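Local coordinates for Ulp1-like SUMO protease (Chaetomium thermophilum, PDB 6DG4), which probably removes SUMO from its conjugates as a Ulp1-type cysteine protease, of which this chain is the C-terminal catalytic domain, at residues L44-R47 and D48-K52; W59-D62 and N63-I66; I72-Y75 and V76-K80; T90-T93 and S94-P98; A222-E225 and A226-P229. All blocks are in the same frame, centred on the assembly; numbering follows the deposited sequence.

Contact 1: residues L44-R47 and D48-K52; sequences LVRR and DFEEK. With GOL (glycerol), chain D.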
loop_
_atom_site.group_PDB
_atom_site.type_symbol
_atom_site.label_atom_id
_atom_site.label_comp_id
_atom_site.label_asym_id
_atom_site.label_seq_id
_atom_site.Cartn_x
_atom_site.Cartn_y
_atom_site.Cartn_z
ATOM N N LEU A 44 -5.672 -16.277 -5.016
ATOM C CA LEU A 44 -6.701 -15.939 -4.044
ATOM C C LEU A 44 -7.907 -16.843 -4.251
ATOM O O LEU A 44 -8.319 -17.100 -5.388
ATOM C CB LEU A 44 -7.146 -14.484 -4.182
ATOM C CG LEU A 44 -6.045 -13.428 -4.087
ATOM C CD1 LEU A 44 -6.649 -12.045 -4.256
ATOM C CD2 LEU A 44 -5.300 -13.516 -2.756
ATOM N N VAL A 45 -8.471 -17.314 -3.146
ATOM C CA VAL A 45 -9.589 -18.235 -3.161
ATOM C C VAL A 45 -10.681 -17.682 -2.253
ATOM O O VAL A 45 -10.524 -16.633 -1.630
ATOM C CB VAL A 45 -9.183 -19.662 -2.740
ATOM C CG1 VAL A 45 -8.211 -20.257 -3.733
ATOM C CG2 VAL A 45 -8.576 -19.653 -1.338
ATOM N N ARG A 46 -11.794 -18.412 -2.186
ATOM C CA ARG A 46 -12.938 -17.969 -1.400
ATOM C C ARG A 46 -12.523 -17.488 -0.017
ATOM O O ARG A 46 -12.978 -16.438 0.446
ATOM C CB ARG A 46 -13.947 -19.111 -1.288
ATOM C CG ARG A 46 -15.083 -18.846 -0.316
ATOM C CD ARG A 46 -16.064 -20.001 -0.299
ATOM N NE ARG A 46 -17.110 -19.797 0.693
ATOM C CZ ARG A 46 -18.359 -20.230 0.570
ATOM N NH1 ARG A 46 -18.739 -20.900 -0.512
ATOM N NH2 ARG A 46 -19.232 -19.979 1.535
ATOM N N ARG A 47 -11.673 -18.248 0.671
ATOM C CA ARG A 47 -11.321 -17.898 2.042
ATOM C C ARG A 47 -10.750 -16.486 2.146
ATOM O O ARG A 47 -11.043 -15.760 3.105
ATOM C CB ARG A 47 -10.320 -18.907 2.582
ATOM C CG ARG A 47 -9.920 -18.655 3.996
ATOM C CD ARG A 47 -9.003 -19.760 4.444
ATOM N NE ARG A 47 -8.608 -19.610 5.832
ATOM C CZ ARG A 47 -7.620 -18.826 6.236
ATOM N NH1 ARG A 47 -6.942 -18.117 5.349
ATOM N NH2 ARG A 47 -7.314 -18.754 7.524
ATOM N N ASP A 48 -9.918 -16.082 1.186
ATOM C CA ASP A 48 -9.330 -14.747 1.247
ATOM C C ASP A 48 -10.406 -13.670 1.262
ATOM O O ASP A 48 -10.286 -12.668 1.977
ATOM C CB ASP A 48 -8.383 -14.550 0.065
ATOM C CG ASP A 48 -7.213 -15.507 0.095
ATOM O OD1 ASP A 48 -6.326 -15.347 0.955
ATOM O OD2 ASP A 48 -7.186 -16.436 -0.731
ATOM N N PHE A 49 -11.467 -13.862 0.479
ATOM C CA PHE A 49 -12.540 -12.879 0.389
ATOM C C PHE A 49 -13.521 -13.026 1.543
ATOM O O PHE A 49 -13.852 -12.044 2.218
ATOM C CB PHE A 49 -13.254 -13.046 -0.959
ATOM C CG PHE A 49 -12.393 -12.685 -2.137
ATOM C CD1 PHE A 49 -12.353 -11.382 -2.605
ATOM C CD2 PHE A 49 -11.594 -13.635 -2.752
ATOM C CE1 PHE A 49 -11.552 -11.040 -3.670
ATOM C CE2 PHE A 49 -10.783 -13.292 -3.812
ATOM C CZ PHE A 49 -10.763 -11.994 -4.270
ATOM N N GLU A 50 -13.986 -14.253 1.789
ATOM C CA GLU A 50 -15.067 -14.470 2.741
ATOM C C GLU A 50 -14.615 -14.235 4.175
ATOM O O GLU A 50 -15.384 -13.724 4.995
ATOM C CB GLU A 50 -15.599 -15.893 2.588
ATOM C CG GLU A 50 -16.743 -16.222 3.516
ATOM C CD GLU A 50 -17.282 -17.604 3.284
ATOM O OE1 GLU A 50 -16.466 -18.531 3.067
ATOM O OE2 GLU A 50 -18.521 -17.756 3.308
ATOM N N GLU A 51 -13.383 -14.616 4.508
ATOM C CA GLU A 51 -12.928 -14.555 5.886
ATOM C C GLU A 51 -11.883 -13.485 6.146
ATOM O O GLU A 51 -11.778 -13.018 7.284
ATOM C CB GLU A 51 -12.357 -15.915 6.317
ATOM C CG GLU A 51 -13.386 -17.041 6.271
ATOM C CD GLU A 51 -12.820 -18.367 6.715
ATOM O OE1 GLU A 51 -12.254 -18.430 7.820
ATOM O OE2 GLU A 51 -12.933 -19.351 5.957
ATOM N N LYS A 52 -11.137 -13.063 5.120
ATOM C CA LYS A 52 -9.968 -12.213 5.314
ATOM C C LYS A 52 -10.070 -10.872 4.593
ATOM O O LYS A 52 -9.061 -10.177 4.443
ATOM C CB LYS A 52 -8.698 -12.960 4.897
ATOM C CG LYS A 52 -8.523 -14.321 5.571
ATOM C CD LYS A 52 -8.398 -14.194 7.086
ATOM C CE LYS A 52 -8.235 -15.556 7.755
ATOM N NZ LYS A 52 -8.020 -15.437 9.219
HETATM C C1 GOL D . -4.474 -17.044 7.967
HETATM O O1 GOL D . -5.510 -16.403 8.644
HETATM C C2 GOL D . -3.825 -16.002 7.060
HETATM O O2 GOL D . -3.631 -14.791 7.698
HETATM C C3 GOL D . -4.748 -15.889 5.896
HETATM O O3 GOL D . -4.335 -16.830 4.953
HETATM O O HOH W 1 -6.421 -17.788 2.549
#

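Contact 2: residues W59-D62 and N63-I66; sequences WLND and NVII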
loop_
_atom_site.group_PDB
_atom_site.type_symbol
_atom_site.label_atom_id
_atom_site.label_comp_id
_atom_site.label_asym_id
_atom_site.label_seq_id
_atom_site.Cartn_x
_atom_site.Cartn_y
_atom_site.Cartn_z
ATOM N N TRP A 59 -10.037 -9.086 10.035
ATOM C CA TRP A 59 -8.661 -8.644 9.880
ATOM C C TRP A 59 -8.132 -9.165 8.546
ATOM O O TRP A 59 -8.224 -10.360 8.253
ATOM C CB TRP A 59 -7.822 -9.150 11.049
ATOM C CG TRP A 59 -8.177 -8.526 12.376
ATOM C CD1 TRP A 59 -9.338 -8.702 13.081
ATOM C CD2 TRP A 59 -7.362 -7.642 13.164
ATOM N NE1 TRP A 59 -9.292 -7.985 14.256
ATOM C CE2 TRP A 59 -8.093 -7.328 14.331
ATOM C CE3 TRP A 59 -6.084 -7.096 13.001
ATOM C CZ2 TRP A 59 -7.589 -6.489 15.324
ATOM C CZ3 TRP A 59 -5.588 -6.258 13.989
ATOM C CH2 TRP A 59 -6.340 -5.964 15.134
ATOM N N LEU A 60 -7.604 -8.264 7.723
ATOM C CA LEU A 60 -7.096 -8.653 6.415
ATOM C C LEU A 60 -5.825 -9.489 6.552
ATOM O O LEU A 60 -5.057 -9.349 7.509
ATOM C CB LEU A 60 -6.811 -7.409 5.568
ATOM C CG LEU A 60 -7.983 -6.838 4.754
ATOM C CD1 LEU A 60 -9.192 -6.548 5.620
ATOM C CD2 LEU A 60 -7.557 -5.578 4.000
ATOM N N ASN A 61 -5.595 -10.350 5.561
ATOM C CA ASN A 61 -4.388 -11.163 5.523
ATOM C C ASN A 61 -3.337 -10.555 4.596
ATOM O O ASN A 61 -3.584 -9.583 3.877
ATOM C CB ASN A 61 -4.689 -12.626 5.156
ATOM C CG ASN A 61 -5.228 -12.817 3.736
ATOM O OD1 ASN A 61 -5.335 -11.881 2.952
ATOM N ND2 ASN A 61 -5.573 -14.059 3.413
ATOM N N ASP A 62 -2.137 -11.147 4.641
ATOM C CA ASP A 62 -1.037 -10.682 3.805
ATOM C C ASP A 62 -1.406 -10.746 2.329
ATOM O O ASP A 62 -1.086 -9.833 1.560
ATOM C CB ASP A 62 0.216 -11.536 4.036
ATOM C CG ASP A 62 0.716 -11.504 5.474
ATOM O OD1 ASP A 62 0.174 -10.752 6.309
ATOM O OD2 ASP A 62 1.664 -12.263 5.768
ATOM N N ASN A 63 -2.064 -11.833 1.909
ATOM C CA ASN A 63 -2.372 -12.021 0.497
ATOM C C ASN A 63 -3.106 -10.813 -0.066
ATOM O O ASN A 63 -2.777 -10.312 -1.147
ATOM C CB ASN A 63 -3.265 -13.250 0.302
ATOM C CG ASN A 63 -2.545 -14.559 0.511
ATOM O OD1 ASN A 63 -1.317 -14.622 0.523
ATOM N ND2 ASN A 63 -3.320 -15.635 0.635
ATOM N N VAL A 64 -4.133 -10.363 0.656
ATOM C CA VAL A 64 -4.961 -9.254 0.200
ATOM C C VAL A 64 -4.185 -7.946 0.267
ATOM O O VAL A 64 -4.151 -7.175 -0.700
ATOM C CB VAL A 64 -6.254 -9.206 1.038
ATOM C CG1 VAL A 64 -6.949 -7.870 0.884
ATOM C CG2 VAL A 64 -7.181 -10.349 0.646
ATOM N N ILE A 65 -3.538 -7.684 1.406
ATOM C CA ILE A 65 -2.865 -6.402 1.619
ATOM C C ILE A 65 -1.741 -6.210 0.609
ATOM O O ILE A 65 -1.648 -5.169 -0.054
ATOM C CB ILE A 65 -2.363 -6.283 3.070
ATOM C CG1 ILE A 65 -3.555 -6.180 4.026
ATOM C CG2 ILE A 65 -1.457 -5.070 3.215
ATOM C CD1 ILE A 65 -3.218 -6.420 5.475
ATOM N N ILE A 66 -0.863 -7.204 0.488
ATOM C CA ILE A 66 0.246 -7.092 -0.451
ATOM C C ILE A 66 -0.272 -7.081 -1.882
ATOM O O ILE A 66 0.224 -6.329 -2.730
ATOM C CB ILE A 66 1.267 -8.217 -0.204
ATOM C CG1 ILE A 66 1.765 -8.189 1.250
ATOM C CG2 ILE A 66 2.413 -8.126 -1.206
ATOM C CD1 ILE A 66 2.321 -6.868 1.717
#

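Contact 3: residues I72-Y75 and V76-K80; sequences IADY and VNTKK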
loop_
_atom_site.group_PDB
_atom_site.type_symbol
_atom_site.label_atom_id
_atom_site.label_comp_id
_atom_site.label_asym_id
_atom_site.label_seq_id
_atom_site.Cartn_x
_atom_site.Cartn_y
_atom_site.Cartn_z
ATOM N N ILE A 72 -1.462 -0.966 -6.683
ATOM C CA ILE A 72 -1.286 0.486 -6.648
ATOM C C ILE A 72 -0.018 0.865 -7.394
ATOM O O ILE A 72 -0.015 1.743 -8.266
ATOM C CB ILE A 72 -1.226 0.993 -5.194
ATOM C CG1 ILE A 72 -2.495 0.641 -4.424
ATOM C CG2 ILE A 72 -0.991 2.503 -5.163
ATOM C CD1 ILE A 72 -2.389 0.922 -2.933
ATOM N N ALA A 73 1.090 0.221 -7.030
ATOM C CA ALA A 73 2.364 0.536 -7.657
ATOM C C ALA A 73 2.301 0.296 -9.155
ATOM O O ALA A 73 2.802 1.105 -9.943
ATOM C CB ALA A 73 3.474 -0.301 -7.027
ATOM N N ASP A 74 1.679 -0.805 -9.571
ATOM C CA ASP A 74 1.624 -1.106 -10.995
ATOM C C ASP A 74 0.773 -0.092 -11.752
ATOM O O ASP A 74 1.086 0.249 -12.900
ATOM C CB ASP A 74 1.110 -2.521 -11.219
ATOM C CG ASP A 74 1.452 -3.033 -12.586
ATOM O OD1 ASP A 74 2.656 -3.096 -12.911
ATOM O OD2 ASP A 74 0.521 -3.355 -13.337
ATOM N N TYR A 75 -0.305 0.404 -11.135
ATOM C CA TYR A 75 -1.067 1.479 -11.759
ATOM C C TYR A 75 -0.158 2.669 -12.068
ATOM O O TYR A 75 -0.165 3.202 -13.182
ATOM C CB TYR A 75 -2.263 1.924 -10.894
ATOM C CG TYR A 75 -2.807 3.215 -11.444
ATOM C CD1 TYR A 75 -3.705 3.225 -12.505
ATOM C CD2 TYR A 75 -2.346 4.434 -10.967
ATOM C CE1 TYR A 75 -4.137 4.421 -13.054
ATOM C CE2 TYR A 75 -2.776 5.622 -11.499
ATOM C CZ TYR A 75 -3.659 5.615 -12.541
ATOM O OH TYR A 75 -4.052 6.819 -13.066
ATOM N N VAL A 76 0.623 3.106 -11.079
ATOM C CA VAL A 76 1.452 4.293 -11.266
ATOM C C VAL A 76 2.497 4.049 -12.345
ATOM O O VAL A 76 2.727 4.899 -13.213
ATOM C CB VAL A 76 2.093 4.721 -9.932
ATOM C CG1 VAL A 76 3.086 5.846 -10.168
ATOM C CG2 VAL A 76 1.022 5.155 -8.926
ATOM N N ASN A 77 3.146 2.885 -12.310
ATOM C CA ASN A 77 4.221 2.617 -13.255
ATOM C C ASN A 77 3.691 2.529 -14.674
ATOM O O ASN A 77 4.334 3.007 -15.615
ATOM C CB ASN A 77 4.941 1.335 -12.857
ATOM C CG ASN A 77 5.708 1.493 -11.569
ATOM O OD1 ASN A 77 6.165 2.588 -11.241
ATOM N ND2 ASN A 77 5.846 0.408 -10.824
ATOM N N THR A 78 2.521 1.923 -14.851
ATOM C CA THR A 78 1.909 1.867 -16.172
ATOM C C THR A 78 1.503 3.256 -16.649
ATOM O O THR A 78 1.741 3.614 -17.808
ATOM C CB THR A 78 0.708 0.925 -16.117
ATOM O OG1 THR A 78 1.181 -0.402 -15.857
ATOM C CG2 THR A 78 -0.064 0.942 -17.413
ATOM N N LYS A 79 0.905 4.055 -15.764
ATOM C CA LYS A 79 0.477 5.398 -16.143
ATOM C C LYS A 79 1.665 6.247 -16.574
ATOM O O LYS A 79 1.580 7.002 -17.551
ATOM C CB LYS A 79 -0.259 6.038 -14.964
ATOM C CG LYS A 79 -0.739 7.455 -15.189
ATOM C CD LYS A 79 -1.787 7.506 -16.273
ATOM C CE LYS A 79 -2.449 8.868 -16.335
ATOM N NZ LYS A 79 -3.404 8.954 -17.473
ATOM N N LYS A 80 2.784 6.124 -15.867
ATOM C CA LYS A 80 3.977 6.911 -16.149
ATOM C C LYS A 80 4.876 6.285 -17.209
ATOM O O LYS A 80 5.878 6.904 -17.589
ATOM C CB LYS A 80 4.762 7.147 -14.851
ATOM C CG LYS A 80 3.945 7.892 -13.794
ATOM C CD LYS A 80 4.780 8.376 -12.617
ATOM C CE LYS A 80 5.678 9.552 -12.994
ATOM N NZ LYS A 80 4.903 10.771 -13.363
HETATM O O HOH W 2 4.766 -2.423 -10.933
HETATM O O HOH W 3 -0.848 -1.766 -15.047
HETATM O O HOH W 4 3.881 -1.426 -15.040
HETATM O O HOH W 5 5.141 -1.992 -12.610
#

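Contact 4: residues T90-T93 and S94-P98; sequences TAFT and SFFWP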
loop_
_atom_site.group_PDB
_atom_site.type_symbol
_atom_site.label_atom_id
_atom_site.label_comp_id
_atom_site.label_asym_id
_atom_site.label_seq_id
_atom_site.Cartn_x
_atom_site.Cartn_y
_atom_site.Cartn_z
ATOM N N THR A 90 7.058 1.720 -6.114
ATOM C CA THR A 90 7.373 0.325 -5.867
ATOM C C THR A 90 6.908 -0.066 -4.474
ATOM O O THR A 90 6.716 0.772 -3.593
ATOM C CB THR A 90 8.857 0.021 -6.105
ATOM O OG1 THR A 90 9.045 -1.397 -6.046
ATOM C CG2 THR A 90 9.732 0.700 -5.074
ATOM N N ALA A 91 6.704 -1.366 -4.297
ATOM C CA ALA A 91 6.119 -1.887 -3.079
ATOM C C ALA A 91 6.893 -3.113 -2.636
ATOM O O ALA A 91 7.476 -3.834 -3.451
ATOM C CB ALA A 91 4.659 -2.287 -3.288
ATOM N N PHE A 92 6.856 -3.355 -1.335
ATOM C CA PHE A 92 7.489 -4.509 -0.729
ATOM C C PHE A 92 6.442 -5.487 -0.218
ATOM O O PHE A 92 5.281 -5.135 0.025
ATOM C CB PHE A 92 8.407 -4.069 0.408
ATOM C CG PHE A 92 9.680 -3.451 -0.068
ATOM C CD1 PHE A 92 9.734 -2.114 -0.399
ATOM C CD2 PHE A 92 10.821 -4.216 -0.216
ATOM C CE1 PHE A 92 10.908 -1.545 -0.848
ATOM C CE2 PHE A 92 11.995 -3.648 -0.662
ATOM C CZ PHE A 92 12.032 -2.310 -0.979
ATOM N N THR A 93 6.877 -6.737 -0.079
ATOM C CA THR A 93 6.029 -7.785 0.447
ATOM C C THR A 93 6.046 -7.767 1.974
ATOM O O THR A 93 6.763 -6.992 2.615
ATOM C CB THR A 93 6.497 -9.159 -0.036
ATOM O OG1 THR A 93 7.715 -9.509 0.640
ATOM C CG2 THR A 93 6.704 -9.160 -1.555
ATOM N N SER A 94 5.263 -8.676 2.559
ATOM C CA SER A 94 5.195 -8.812 4.007
ATOM C C SER A 94 6.483 -9.362 4.602
ATOM O O SER A 94 6.634 -9.350 5.828
ATOM C CB SER A 94 4.017 -9.714 4.391
ATOM O OG SER A 94 4.281 -11.081 4.115
ATOM N N PHE A 95 7.405 -9.842 3.774
ATOM C CA PHE A 95 8.669 -10.353 4.277
ATOM C C PHE A 95 9.688 -9.255 4.510
ATOM O O PHE A 95 10.686 -9.496 5.196
ATOM C CB PHE A 95 9.228 -11.394 3.304
ATOM C CG PHE A 95 8.396 -12.644 3.228
ATOM C CD1 PHE A 95 8.616 -13.680 4.112
ATOM C CD2 PHE A 95 7.375 -12.769 2.300
ATOM C CE1 PHE A 95 7.850 -14.826 4.063
ATOM C CE2 PHE A 95 6.604 -13.916 2.246
ATOM C CZ PHE A 95 6.841 -14.942 3.131
ATOM N N PHE A 96 9.465 -8.051 3.986
ATOM C CA PHE A 96 10.519 -7.048 4.048
ATOM C C PHE A 96 10.722 -6.528 5.466
ATOM O O PHE A 96 11.843 -6.536 5.982
ATOM C CB PHE A 96 10.256 -5.896 3.089
ATOM C CG PHE A 96 11.344 -4.877 3.101
ATOM C CD1 PHE A 96 12.545 -5.135 2.482
ATOM C CD2 PHE A 96 11.185 -3.681 3.764
ATOM C CE1 PHE A 96 13.560 -4.211 2.501
ATOM C CE2 PHE A 96 12.205 -2.753 3.793
ATOM C CZ PHE A 96 13.390 -3.016 3.155
ATOM N N TRP A 97 9.664 -6.057 6.112
ATOM C CA TRP A 97 9.845 -5.483 7.444
ATOM C C TRP A 97 10.453 -6.482 8.418
ATOM O O TRP A 97 11.395 -6.112 9.140
ATOM C CB TRP A 97 8.537 -4.875 7.955
ATOM C CG TRP A 97 8.720 -4.101 9.224
ATOM C CD1 TRP A 97 8.311 -4.468 10.469
ATOM C CD2 TRP A 97 9.374 -2.835 9.372
ATOM N NE1 TRP A 97 8.663 -3.509 11.385
ATOM C CE2 TRP A 97 9.315 -2.493 10.737
ATOM C CE3 TRP A 97 10.007 -1.958 8.484
ATOM C CZ2 TRP A 97 9.865 -1.312 11.237
ATOM C CZ3 TRP A 97 10.546 -0.778 8.984
ATOM C CH2 TRP A 97 10.468 -0.469 10.344
ATOM N N PRO A 98 9.995 -7.733 8.497
ATOM C CA PRO A 98 10.679 -8.689 9.385
ATOM C C PRO A 98 12.146 -8.881 9.037
ATOM O O PRO A 98 12.980 -9.019 9.942
ATOM C CB PRO A 98 9.859 -9.978 9.230
ATOM C CG PRO A 98 8.582 -9.584 8.613
ATOM C CD PRO A 98 8.767 -8.287 7.901
HETATM O O HOH W 6 7.177 -5.399 4.747
#

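Contact 5: residues A222-E225 and A226-P229; sequences AYTE and AQLP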
loop_
_atom_site.group_PDB
_atom_site.type_symbol
_atom_site.label_atom_id
_atom_site.label_comp_id
_atom_site.label_asym_id
_atom_site.label_seq_id
_atom_site.Cartn_x
_atom_site.Cartn_y
_atom_site.Cartn_z
ATOM N N ALA A 222 -9.901 12.786 2.256
ATOM C CA ALA A 222 -10.415 11.867 1.248
ATOM C C ALA A 222 -11.373 10.791 1.743
ATOM O O ALA A 222 -12.174 10.309 0.942
ATOM C CB ALA A 222 -9.257 11.171 0.520
ATOM N N TYR A 223 -11.321 10.379 3.009
ATOM C CA TYR A 223 -12.143 9.246 3.425
ATOM C C TYR A 223 -12.325 9.259 4.938
ATOM O O TYR A 223 -11.703 10.049 5.655
ATOM C CB TYR A 223 -11.567 7.915 2.903
ATOM C CG TYR A 223 -10.324 7.402 3.602
ATOM C CD1 TYR A 223 -9.054 7.863 3.260
ATOM C CD2 TYR A 223 -10.421 6.434 4.588
ATOM C CE1 TYR A 223 -7.921 7.385 3.899
ATOM C CE2 TYR A 223 -9.298 5.951 5.235
ATOM C CZ TYR A 223 -8.052 6.419 4.891
ATOM O OH TYR A 223 -6.955 5.908 5.554
ATOM N N THR A 224 -13.219 8.379 5.406
ATOM C CA THR A 224 -13.503 8.208 6.819
ATOM C C THR A 224 -13.508 6.726 7.178
ATOM O O THR A 224 -13.668 5.852 6.319
ATOM C CB THR A 224 -14.882 8.758 7.196
ATOM O OG1 THR A 224 -15.878 7.880 6.659
ATOM C CG2 THR A 224 -15.094 10.165 6.653
ATOM N N GLU A 225 -13.369 6.458 8.478
ATOM C CA GLU A 225 -13.420 5.084 8.965
ATOM C C GLU A 225 -14.753 4.415 8.634
ATOM O O GLU A 225 -14.791 3.223 8.307
ATOM C CB GLU A 225 -13.165 5.057 10.473
ATOM C CG GLU A 225 -13.130 3.649 11.049
ATOM C CD GLU A 225 -12.644 3.604 12.488
ATOM O OE1 GLU A 225 -13.197 4.357 13.322
ATOM O OE2 GLU A 225 -11.719 2.809 12.786
ATOM N N ALA A 226 -15.860 5.157 8.719
ATOM C CA ALA A 226 -17.168 4.561 8.468
ATOM C C ALA A 226 -17.342 4.092 7.026
ATOM O O ALA A 226 -18.253 3.302 6.755
ATOM C CB ALA A 226 -18.274 5.548 8.836
ATOM N N GLN A 227 -16.499 4.554 6.103
ATOM C CA GLN A 227 -16.542 4.108 4.714
ATOM C C GLN A 227 -15.782 2.808 4.475
ATOM O O GLN A 227 -15.818 2.280 3.359
ATOM C CB GLN A 227 -15.960 5.191 3.800
ATOM C CG GLN A 227 -16.775 6.456 3.757
ATOM C CD GLN A 227 -16.025 7.604 3.135
ATOM O OE1 GLN A 227 -14.826 7.519 2.893
ATOM N NE2 GLN A 227 -16.723 8.694 2.893
ATOM N N LEU A 228 -15.126 2.266 5.485
ATOM C CA LEU A 228 -14.250 1.132 5.233
ATOM C C LEU A 228 -14.970 -0.183 4.951
ATOM O O LEU A 228 -14.427 -0.995 4.196
ATOM C CB LEU A 228 -13.210 0.992 6.347
ATOM C CG LEU A 228 -12.272 2.198 6.447
ATOM C CD1 LEU A 228 -11.207 1.943 7.482
ATOM C CD2 LEU A 228 -11.631 2.573 5.110
ATOM N N PRO A 229 -16.174 -0.445 5.474
ATOM C CA PRO A 229 -16.882 -1.653 5.006
ATOM C C PRO A 229 -17.087 -1.658 3.502
ATOM O O PRO A 229 -16.891 -2.686 2.839
ATOM C CB PRO A 229 -18.195 -1.613 5.793
ATOM C CG PRO A 229 -17.810 -0.935 7.081
ATOM C CD PRO A 229 -16.841 0.148 6.652
HETATM O O HOH W 7 -14.268 8.530 0.334
#

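Contact 1: residues L44-R47 and D48-K52
Glu50 N reaches back to Arg46 O at 2.8 Å and Glu51 N donates to Arg47 O at 3.0 Å, winding the short helix 46-50. Val45 holds its N-cap position without a polar side chain, and the cap is made from the other side: Asp48, three residues on, receives Val45 N on the anti lone pair of OD2 (2.9 Å, 172°). Arg46, fully extended, grips Glu50 side-on: NE meets OE1 at 2.8 Å in the guanidinium plane but above the carboxylate plane, while NH2 donates to OE2 at 2.9 Å, the two planes lying 52° apart. Arg47 NH2 donates to O1 of a glycerol, and a water links its NH1 to Asp48 OD1. In one of two Lys52 conformers CE lies over a face of the Arg47 guanidinium and NZ donates to the same glycerol oxygen. Leu44 CB packs on Phe49 CE2 at 3.8 Å. Beneath them, Leu239, Ala236 and Leu240 of helix 228-241 carry this apolar side, and strand 43-44 runs into the turn.

Contact 2: residues W59-D62 and N63-I66
The carboxamide of Asn61 folds back over the first turn of helix 62-80, and its OD1 takes the N-H of Val64 at 3.0 Å, the classic N-cap bond. With chi1 at 65°, CG sits between the backbone N and the carbonyl carbon, which swings OD1 over the amide it caps; Val64 N approaches tilted 33° from the carboxamide plane. Asn63 crosses the Asn61 side chain obliquely, its amide turned 69° from that of Asn61, yet both ND2 groups serve one acceptor, Asp48 OD1 of the preceding helix, which fixes how each carboxamide is flipped. With an alanine in place of Asn61, Val64 N would probably be left without its cap and Asp48 without one of its donors. Leu60 makes the apolar part. Its CD2 meets Val64 CG1, in one Val64 conformer, at 3.9 Å and about a right angle, and its CB touches Ile65 CD1 at 3.7 Å. Helical bonds begin at once, from Ile65 N to Asn61 O (3.1 Å) and from Ile66 N to Asp62 O. Around this turn, Leu60 rests on Val204 and Ile207 of helix 202-215, Val64 on Leu239 of helix 228-241, and Ile65 on Trp138 of strand 137-144.

Contact 3: residues I72-Y75 and V76-K80
Tyr75 and Lys79, one turn apart near the end of helix 62-80, lie side by side and point the same way. Tyr75 CB leaves the helix with CG opposite the backbone N (chi1 168°), which turns the ring toward Val76 and Lys79. CB and CG lie against Val76 N; CD2 meets Val76 N at 3.3 Å and Val76 CG2 at 4.0 Å. Farther out, CZ comes under Lys79 CB at 4.2 Å, the methylene standing over one face of the ring and offset toward its rim. At the tip, Lys79 CG and CD run past Tyr75 OH, both at 4.0 Å, while its hydrogen bond goes to Asp251, to which Lys79 NZ makes a long, weak ion pair. The lysine methylenes thus run along the outer end of the ring, and both polar ends look to one carboxylate. One residue back on each turn, Asp74 and Thr78 are joined through water: one molecule donates to Asp74 OD2 at 2.7 Å and lies 2.6 Å from Thr78 OG1. The buried side meets helix 202-215, with Ile72 on Ala210 and Ile211 and Tyr75 on Leu215. Toward strand 89-91, Val76 touches Cys89, and the Asn77 amide bonds to the backbone of Lys88 and Cys89.

Contact 4: residues T90-T93 and S94-P98
Phe92 and Phe96 supply the apolar part of the contact, their rings meeting obliquely with planes 38° apart and centroids 4.1 Å from each other. The rim of one ring reaches over a face of the other: Phe92 CD2 lies 3.3 Å from Phe96 CD1, over the Phe96 face and displaced toward its rim. A chi1 of -178° turns the Phe96 ring back onto Phe92, and Phe92 CB also touches Phe96 CB at 3.7 Å. Both rings press on Ile130 of strand 127-134 and Leu112 of helix 109-114. This is the passage from the edge strand 89-91 of the mixed sheet into helix 96-103, turned by Thr93 through an ST turn in which OG1 accepts Phe95 N at 3.2 Å. The same hydroxyl oxygen, Thr93 OG1, lies at the edge of the Phe95 ring, 3.7 Å from Phe95 CD2. Among the backbone bonds, Phe96 N donates to Thr93 O at 3.2 Å and closes a turn over Ser94 and Phe95. Thr93 O also accepts from a water at 2.7 Å, and that water receives Trp97 N, extending the hydrogen bonding one residue farther into the helix.

Contact 5: residues A222-E225 and A226-P229
A capping-box arrangement, one arm of it weak, marks the 3-10 turn at residues 225-227 that leads into helix 228-241. Thr224 N donates to Gln227 OE1 at 3.1 Å, meeting the amide oxygen from well above its plane, and Gln227 N returns to Thr224 O at 3.1 Å with a weak second bond to Thr224 OG1. The glutamine chain, extended beyond CG, crosses the threonine at about a right angle, Gln227 CG 3.4 Å from Thr224 OG1. A water donating to both Gln227 OE1 and Ala222 O gives Gln227 OE1 a second donor. Replacing Gln227 by an alanine would probably leave Thr224 N without its side-chain acceptor and the bridging water without one of its partners. Leu228 N continues the turn to Glu225 O (3.0 Å, 161°), while Leu228 CD2 touches Tyr223 CD2 at 4.1 Å. Farther out, Glu225 OE2 accepts from Thr197 N and Asn198 N, and Tyr223 OH bonds to Asn209. Leu228, Tyr223 and Glu225 all lean on Phe205, which seats the turn against helix 202-215.

How the contacts relate
From the N terminus the five contacts come in series, each closing only a local turn, and none encloses or crosses another. Contact 1 winds helix 46-50; contact 2 starts helix 62-80 and touches contact 1 at Asp48. Contact 3 lies toward the far end of that same long helix, its centre about 20 Å from that of contact 2. The chain then returns through strand 89-91 to contact 4, which touches both contacts 2 and 3: Ile66 packs on the turn at Thr93 and Ser94, and Ala73 on Thr90. Contact 5 touches none of the others and lies across the chain's centre from contact 4, yet helix 228-241, which it begins, packs against contacts 1 and 2.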